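Local coordinates for piwi domain-containing protein (Vanderwaltozyma polyspora, PDB 5THE) that probably binds RNA as the C-terminal lobe, with its PIWI domain, of a budding yeast Argonaute, a protein that selects RNA targets for cleavage, at residues C504-G509 / N532-Q537; V273-Y276 / N282-A285; N402-N405 / E409-A412. One frame throughout, in Å; residues are numbered along the deposited sequence.

Interaction 1: C504-G509 / N532-Q537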
loop_
_atom_site.group_PDB
_atom_site.type_symbol
_atom_site.label_atom_id
_atom_site.label_comp_id
_atom_site.label_asym_id
_atom_site.label_seq_id
_atom_site.Cartn_x
_atom_site.Cartn_y
_atom_site.Cartn_z
ATOM N N CYS A 504 12.676 -4.413 -7.624
ATOM C CA CYS A 504 12.669 -5.643 -8.423
ATOM C C CYS A 504 13.023 -5.362 -9.875
ATOM O O CYS A 504 13.862 -6.052 -10.470
ATOM C CB CYS A 504 11.296 -6.317 -8.365
ATOM S SG CYS A 504 10.814 -6.899 -6.750
ATOM N N PHE A 505 12.364 -4.364 -10.475
ATOM C CA PHE A 505 12.613 -4.055 -11.877
ATOM C C PHE A 505 14.059 -3.624 -12.082
ATOM O O PHE A 505 14.722 -4.067 -13.025
ATOM C CB PHE A 505 11.671 -2.950 -12.362
ATOM C CG PHE A 505 10.211 -3.288 -12.265
ATOM C CD1 PHE A 505 9.774 -4.602 -12.285
ATOM C CD2 PHE A 505 9.271 -2.267 -12.163
ATOM C CE1 PHE A 505 8.417 -4.900 -12.204
ATOM C CE2 PHE A 505 7.911 -2.551 -12.089
ATOM C CZ PHE A 505 7.486 -3.873 -12.113
ATOM N N PHE A 506 14.559 -2.741 -11.206
ATOM C CA PHE A 506 15.937 -2.274 -11.324
ATOM C C PHE A 506 16.908 -3.445 -11.244
ATOM O O PHE A 506 17.815 -3.581 -12.080
ATOM C CB PHE A 506 16.233 -1.252 -10.226
ATOM C CG PHE A 506 17.631 -0.677 -10.279
ATOM C CD1 PHE A 506 18.717 -1.391 -9.793
ATOM C CD2 PHE A 506 17.847 0.590 -10.786
ATOM C CE1 PHE A 506 19.989 -0.864 -9.835
ATOM C CE2 PHE A 506 19.119 1.123 -10.825
ATOM C CZ PHE A 506 20.187 0.395 -10.354
ATOM N N LYS A 507 16.698 -4.318 -10.256
ATOM C CA LYS A 507 17.602 -5.438 -10.013
ATOM C C LYS A 507 17.548 -6.475 -11.132
ATOM O O LYS A 507 18.579 -7.066 -11.479
ATOM C CB LYS A 507 17.273 -6.083 -8.665
ATOM C CG LYS A 507 17.773 -5.285 -7.469
ATOM C CD LYS A 507 17.191 -5.814 -6.149
ATOM C CE LYS A 507 17.381 -7.313 -5.997
ATOM N NZ LYS A 507 18.791 -7.676 -5.712
ATOM N N ALA A 508 16.364 -6.733 -11.693
ATOM C CA ALA A 508 16.257 -7.761 -12.728
ATOM C C ALA A 508 17.005 -7.391 -14.005
ATOM O O ALA A 508 17.346 -8.281 -14.791
ATOM C CB ALA A 508 14.792 -8.032 -13.067
ATOM N N GLY A 509 17.256 -6.109 -14.235
ATOM C CA GLY A 509 17.917 -5.694 -15.457
ATOM C C GLY A 509 19.319 -5.181 -15.217
ATOM O O GLY A 509 20.018 -4.795 -16.157
ATOM N N ASN A 532 15.951 5.852 -17.733
ATOM C CA ASN A 532 14.940 5.009 -18.353
ATOM C C ASN A 532 15.484 3.669 -18.802
ATOM O O ASN A 532 14.690 2.774 -19.097
ATOM C CB ASN A 532 14.308 5.717 -19.553
ATOM C CG ASN A 532 13.413 6.853 -19.133
ATOM O OD1 ASN A 532 12.278 6.635 -18.708
ATOM N ND2 ASN A 532 13.926 8.078 -19.225
ATOM N N VAL A 533 16.800 3.521 -18.909
ATOM C CA VAL A 533 17.363 2.208 -19.187
ATOM C C VAL A 533 17.615 1.441 -17.894
ATOM O O VAL A 533 17.380 0.230 -17.824
ATOM C CB VAL A 533 18.646 2.338 -20.034
ATOM C CG1 VAL A 533 19.323 0.975 -20.202
ATOM C CG2 VAL A 533 18.321 2.937 -21.406
ATOM N N LEU A 534 18.092 2.121 -16.851
ATOM C CA LEU A 534 18.268 1.436 -15.572
ATOM C C LEU A 534 16.925 1.027 -14.986
ATOM O O LEU A 534 16.799 -0.045 -14.387
ATOM C CB LEU A 534 19.026 2.324 -14.583
ATOM C CG LEU A 534 20.513 2.559 -14.860
ATOM C CD1 LEU A 534 21.057 3.653 -13.946
ATOM C CD2 LEU A 534 21.313 1.237 -14.709
ATOM N N LEU A 535 15.917 1.874 -15.136
ATOM C CA LEU A 535 14.614 1.644 -14.521
ATOM C C LEU A 535 13.558 2.039 -15.531
ATOM O O LEU A 535 12.993 3.137 -15.470
ATOM C CB LEU A 535 14.475 2.425 -13.210
ATOM C CG LEU A 535 13.226 2.168 -12.366
ATOM C CD1 LEU A 535 12.931 0.674 -12.299
ATOM C CD2 LEU A 535 13.448 2.728 -10.982
ATOM N N PRO A 536 13.264 1.157 -16.489
ATOM C CA PRO A 536 12.255 1.473 -17.498
ATOM C C PRO A 536 10.892 1.605 -16.852
ATOM O O PRO A 536 10.617 1.013 -15.801
ATOM C CB PRO A 536 12.298 0.266 -18.446
ATOM C CG PRO A 536 13.479 -0.584 -17.990
ATOM C CD PRO A 536 13.694 -0.248 -16.559
ATOM N N GLN A 537 10.049 2.410 -17.490
ATOM C CA GLN A 537 8.679 2.574 -17.045
ATOM C C GLN A 537 7.871 1.345 -17.395
ATOM O O GLN A 537 8.075 0.692 -18.416
ATOM C CB GLN A 537 8.026 3.803 -17.678
ATOM C CG GLN A 537 8.503 5.105 -17.062
ATOM C CD GLN A 537 8.219 5.134 -15.577
ATOM O OE1 GLN A 537 7.087 4.891 -15.163
ATOM N NE2 GLN A 537 9.253 5.397 -14.762
HETATM O O HOH W 1 15.796 -2.538 -15.154
HETATM O O HOH W 2 18.961 -1.918 -13.831
#

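Interaction 2: V273-Y276 / N282-A285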
loop_
_atom_site.group_PDB
_atom_site.type_symbol
_atom_site.label_atom_id
_atom_site.label_comp_id
_atom_site.label_asym_id
_atom_site.label_seq_id
_atom_site.Cartn_x
_atom_site.Cartn_y
_atom_site.Cartn_z
ATOM N N VAL A 273 10.877 6.611 -0.684
ATOM C CA VAL A 273 12.159 6.484 -1.359
ATOM C C VAL A 273 12.871 5.281 -0.771
ATOM O O VAL A 273 12.859 5.079 0.448
ATOM C CB VAL A 273 13.029 7.747 -1.198
ATOM C CG1 VAL A 273 14.285 7.648 -2.058
ATOM C CG2 VAL A 273 12.245 8.961 -1.575
ATOM N N THR A 274 13.484 4.475 -1.627
ATOM C CA THR A 274 14.355 3.409 -1.165
ATOM C C THR A 274 15.728 3.605 -1.783
ATOM O O THR A 274 15.853 4.141 -2.891
ATOM C CB THR A 274 13.825 2.034 -1.535
ATOM O OG1 THR A 274 13.574 1.998 -2.950
ATOM C CG2 THR A 274 12.542 1.754 -0.765
ATOM N N HIS A 275 16.752 3.152 -1.075
ATOM C CA HIS A 275 18.118 3.472 -1.443
ATOM C C HIS A 275 18.875 2.217 -1.831
ATOM O O HIS A 275 18.559 1.114 -1.372
ATOM C CB HIS A 275 18.829 4.180 -0.306
ATOM C CG HIS A 275 18.120 5.412 0.146
ATOM N ND1 HIS A 275 18.047 6.549 -0.628
ATOM C CD2 HIS A 275 17.435 5.682 1.283
ATOM C CE1 HIS A 275 17.349 7.469 0.012
ATOM N NE2 HIS A 275 16.971 6.970 1.177
ATOM N N TYR A 276 19.872 2.417 -2.686
ATOM C CA TYR A 276 20.811 1.378 -3.095
ATOM C C TYR A 276 20.111 0.082 -3.504
ATOM O O TYR A 276 20.261 -0.952 -2.842
ATOM C CB TYR A 276 21.832 1.129 -1.992
ATOM C CG TYR A 276 22.537 2.409 -1.588
ATOM C CD1 TYR A 276 23.364 3.079 -2.488
ATOM C CD2 TYR A 276 22.348 2.969 -0.325
ATOM C CE1 TYR A 276 23.999 4.261 -2.139
ATOM C CE2 TYR A 276 22.988 4.154 0.036
ATOM C CZ TYR A 276 23.810 4.791 -0.876
ATOM O OH TYR A 276 24.436 5.969 -0.536
ATOM N N ASN A 282 21.564 4.728 -7.760
ATOM C CA ASN A 282 20.653 5.816 -7.443
ATOM C C ASN A 282 19.450 5.287 -6.678
ATOM O O ASN A 282 19.055 4.126 -6.812
ATOM C CB ASN A 282 20.183 6.519 -8.720
ATOM C CG ASN A 282 21.273 7.360 -9.376
ATOM O OD1 ASN A 282 22.428 7.353 -8.950
ATOM N ND2 ASN A 282 20.897 8.095 -10.420
ATOM N N SER A 283 18.866 6.153 -5.869
ATOM C CA SER A 283 17.683 5.782 -5.122
ATOM C C SER A 283 16.451 5.740 -6.039
ATOM O O SER A 283 16.458 6.228 -7.176
ATOM C CB SER A 283 17.489 6.757 -3.962
ATOM O OG SER A 283 18.628 6.721 -3.132
ATOM N N ILE A 284 15.381 5.138 -5.523
ATOM C CA ILE A 284 14.122 4.975 -6.242
ATOM C C ILE A 284 13.025 5.626 -5.417
ATOM O O ILE A 284 12.925 5.374 -4.214
ATOM C CB ILE A 284 13.802 3.489 -6.497
ATOM C CG1 ILE A 284 14.902 2.858 -7.336
ATOM C CG2 ILE A 284 12.430 3.331 -7.179
ATOM C CD1 ILE A 284 14.733 1.377 -7.610
ATOM N N ALA A 285 12.211 6.461 -6.062
ATOM C CA ALA A 285 11.073 7.111 -5.429
ATOM C C ALA A 285 9.788 6.636 -6.090
ATOM O O ALA A 285 9.777 6.298 -7.276
ATOM C CB ALA A 285 11.159 8.650 -5.528
HETATM O O HOH W 3 20.598 4.969 -3.430
#

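Interaction 3: N402-N405 / E409-A412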
loop_
_atom_site.group_PDB
_atom_site.type_symbol
_atom_site.label_atom_id
_atom_site.label_comp_id
_atom_site.label_asym_id
_atom_site.label_seq_id
_atom_site.Cartn_x
_atom_site.Cartn_y
_atom_site.Cartn_z
ATOM N N ASN A 402 -8.960 -1.743 31.669
ATOM C CA ASN A 402 -10.104 -0.924 31.299
ATOM C C ASN A 402 -9.855 0.524 31.679
ATOM O O ASN A 402 -9.066 0.826 32.577
ATOM C CB ASN A 402 -11.418 -1.368 31.993
ATOM C CG ASN A 402 -11.851 -2.765 31.596
ATOM O OD1 ASN A 402 -12.208 -3.017 30.445
ATOM N ND2 ASN A 402 -11.810 -3.692 32.555
ATOM N N ALA A 403 -10.538 1.418 30.965
ATOM C CA ALA A 403 -10.674 2.808 31.363
ATOM C C ALA A 403 -12.065 3.252 30.934
ATOM O O ALA A 403 -12.741 2.561 30.168
ATOM C CB ALA A 403 -9.590 3.690 30.738
ATOM N N LYS A 404 -12.490 4.417 31.426
ATOM C CA LYS A 404 -13.788 4.955 31.028
ATOM C C LYS A 404 -13.681 5.632 29.674
ATOM O O LYS A 404 -12.832 6.512 29.477
ATOM C CB LYS A 404 -14.331 5.938 32.066
ATOM C CG LYS A 404 -14.758 5.239 33.350
ATOM C CD LYS A 404 -15.522 6.166 34.294
ATOM C CE LYS A 404 -16.165 5.360 35.410
ATOM N NZ LYS A 404 -17.031 4.268 34.868
ATOM N N ASN A 405 -14.553 5.220 28.745
ATOM C CA ASN A 405 -14.620 5.808 27.418
ATOM C C ASN A 405 -15.522 7.046 27.429
ATOM O O ASN A 405 -15.995 7.499 28.473
ATOM C CB ASN A 405 -15.052 4.749 26.396
ATOM C CG ASN A 405 -16.509 4.338 26.518
ATOM O OD1 ASN A 405 -17.276 4.883 27.318
ATOM N ND2 ASN A 405 -16.910 3.380 25.679
ATOM N N GLU A 409 -18.497 4.220 29.910
ATOM C CA GLU A 409 -18.377 2.787 30.144
ATOM C C GLU A 409 -16.932 2.418 30.451
ATOM O O GLU A 409 -15.994 3.013 29.909
ATOM C CB GLU A 409 -18.839 1.999 28.916
ATOM C CG GLU A 409 -20.206 2.409 28.389
ATOM C CD GLU A 409 -20.447 1.970 26.949
ATOM O OE1 GLU A 409 -21.584 1.542 26.634
ATOM O OE2 GLU A 409 -19.496 2.047 26.132
ATOM N N GLU A 410 -16.764 1.410 31.308
ATOM C CA GLU A 410 -15.457 0.814 31.581
ATOM C C GLU A 410 -15.157 -0.226 30.507
ATOM O O GLU A 410 -15.898 -1.201 30.341
ATOM C CB GLU A 410 -15.417 0.183 32.972
ATOM C CG GLU A 410 -15.452 1.196 34.109
ATOM C CD GLU A 410 -14.075 1.746 34.474
ATOM O OE1 GLU A 410 -13.084 1.431 33.785
ATOM O OE2 GLU A 410 -13.984 2.503 35.462
ATOM N N VAL A 411 -14.055 -0.030 29.795
ATOM C CA VAL A 411 -13.921 -0.553 28.447
ATOM C C VAL A 411 -12.457 -0.908 28.205
ATOM O O VAL A 411 -11.559 -0.269 28.754
ATOM C CB VAL A 411 -14.507 0.546 27.531
ATOM C CG1 VAL A 411 -13.616 0.918 26.417
ATOM C CG2 VAL A 411 -15.957 0.216 27.149
ATOM N N ALA A 412 -12.212 -1.964 27.416
ATOM C CA ALA A 412 -10.836 -2.412 27.172
ATOM C C ALA A 412 -9.994 -1.307 26.550
ATOM O O ALA A 412 -10.392 -0.678 25.565
ATOM C CB ALA A 412 -10.804 -3.635 26.260
#

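Interaction 1: C504-G509 / N532-Q537
Phe505 and Phe506 pack against Leu534 and Leu535 in a buried contact between helix 490-515 and the end of the short helix 531-534. No direct hydrogen bond crosses it. Apolar side chains and two bridging waters make the joint. Leu535 is the first residue to leave helical geometry. Its CG is anti to the backbone N (chi1 -173°), and this carries CD1 to the long helix. There CD1 lies 3.8 Å from Phe505 CB and 3.9 Å from Phe506 N, so one methyl touches two successive residues. Phe506 also has CG anti to its N (chi1 -179°). Its ring runs beside the Leu534 side chain, both pointing the same way, and Phe506 CE2 comes 3.9 Å from Leu534 CB. The carbonyl oxygen of Leu534 approaches the same ring obliquely.

That oxygen also meets both waters. Water 1 lies 2.8 Å from Phe505 O and joins it to Leu534 O. Water 2 lies 2.7 Å from Phe506 O, 2.9 Å from Leu534 O, and over the centre of one face of the Phe506 ring. Around the contact, Leu304 of strand 300-305 touches both Phe506 and Leu534, and Tyr302 of that strand touches Leu535. Phe505 reaches Leu209 of helix 197-210.

Two helix carbonyls, of Phe505 and Phe506, thus meet the carbonyl of Leu534 through water rather than through an N-H. Each water can donate to these oxygens, but it has more acceptors in reach than protons, so the bonds probably share them. Apolar packing sits beside a small hydrated seam.

Interaction 2: V273-Y276 / N282-A285
His275 ND1 and Ser283 OG form the shortest polar link between these strand ends, a 2.6 Å hydrogen bond in which either atom could be the donor. The hydroxyl lies in the plane of the imidazole, at its edge. Ser283 OG stands anti to the carbonyl carbon (chi1 -59°), which brings it to ND1. Water 3 extends the link. It is 2.7 Å from Ser283 OG and accepts a bond from Tyr276 N. It also lies above one face of the Tyr276 ring, displaced toward the rim. Glu310 N adds a weak bond to the serine hydroxyl.

Next come the backbone bonds of the antiparallel pair Thr274 and Ile284. Thr274 N gives to Ile284 O at 2.8 Å, and Ile284 N gives to Thr274 O at 2.9 Å. Both are nearly straight. Val273 and Ala285 form the next, non-hydrogen-bonded pair, where Val273 CA lies 3.2 Å from Ile284 O in a CA-H...O contact.

The packing is modest. Val273 spreads its two methyls along the partner strand: CG1 is 3.8 Å from Ser283 CB, and CG2 is 4.1 Å from Ala285 CB. On the other face, Thr274 and Ile284 cross obliquely, with Thr274 OG1 beside both the carbonyl oxygen and CB of Ile284.

Helix 490-515 covers the Thr274 and Ile284 face through Cys499, Ala502 and Thr503. Ile313 touches Val273 and Ala285 on the opposite face. Strand 300-305 bonds to the far edge of 282-289, and 339-344 runs parallel to 264-274. This hairpin belongs to the RNase H-like sheet of the PIWI domain.

Interaction 3: N402-N405 / E409-A412
Asn405 reaches across the hairpin to Glu409 and Val411. CB lies against Glu409 O, and Asn405 CB is 4.1 Å from Val411 CG1. CG stands between the backbone N and the carbonyl carbon (chi1 71°), which brings the amide over to Glu409. OD1 accepts a 2.9 Å bond from Glu409 N, with the donor above the carbonyl plane rather than on a lone pair. OD1 also takes Lys407 N, closing an Asx turn. ND2 gives a 2.9 Å bond to Glu409 OE2. The carboxylate oxygen lies in the amide plane and uses its anti lone pair, and the two flat groups are nearly coplanar. ND2 has a second acceptor in Asp48 OD2, and it also lies 3.6 Å from Val411 CG2. Bonds at both ends of the amide thus fix its rotation.

The backbone continues the ladder. Asn405 N bonds to Glu409 O, and Ala403 and Val411 exchange two bonds, of which Val411 N to Ala403 O is the more bent. On the exposed face, Glu410 bends at chi2 (-85°) so that its carboxylate turns back across the Lys404 chain, with OE2 near CG and NZ. Lys404 NZ and Glu410 OE2 form a salt bridge at 3.6 Å. At the far end, Asn402 OD1 sits 3.1 Å from Val411 C and accepts a bond from Tyr51 N.

Together this is a tight, strongly twisted beta hairpin. The N-to-C directions of 402-404 and 410-412 lie 134° apart, and the asparagine side chain bridges the turn that holds Lys407.

In the fold
Along the chain the order is interaction 2, interaction 3, interaction 1. Interactions 1 and 2 are neighbours, with centres about 12 Å apart. Ile284 CD1 touches Leu535 CD2 at 3.9 Å and also packs on Phe506 CB. Helix 490-515 serves both: it carries 504-509 and covers one face of the 264-274 and 282-289 hairpin. Strand 300-305 also borders both. The segment 532-537, near the C-terminal end, is thus packed against the PIWI sheet. Interaction 3 stands apart, with centres about 53 Å from interaction 1 and 45 Å from interaction 2, across the chain's centre. It belongs to a separate three-stranded sheet beside the N-terminal strands of the lobe.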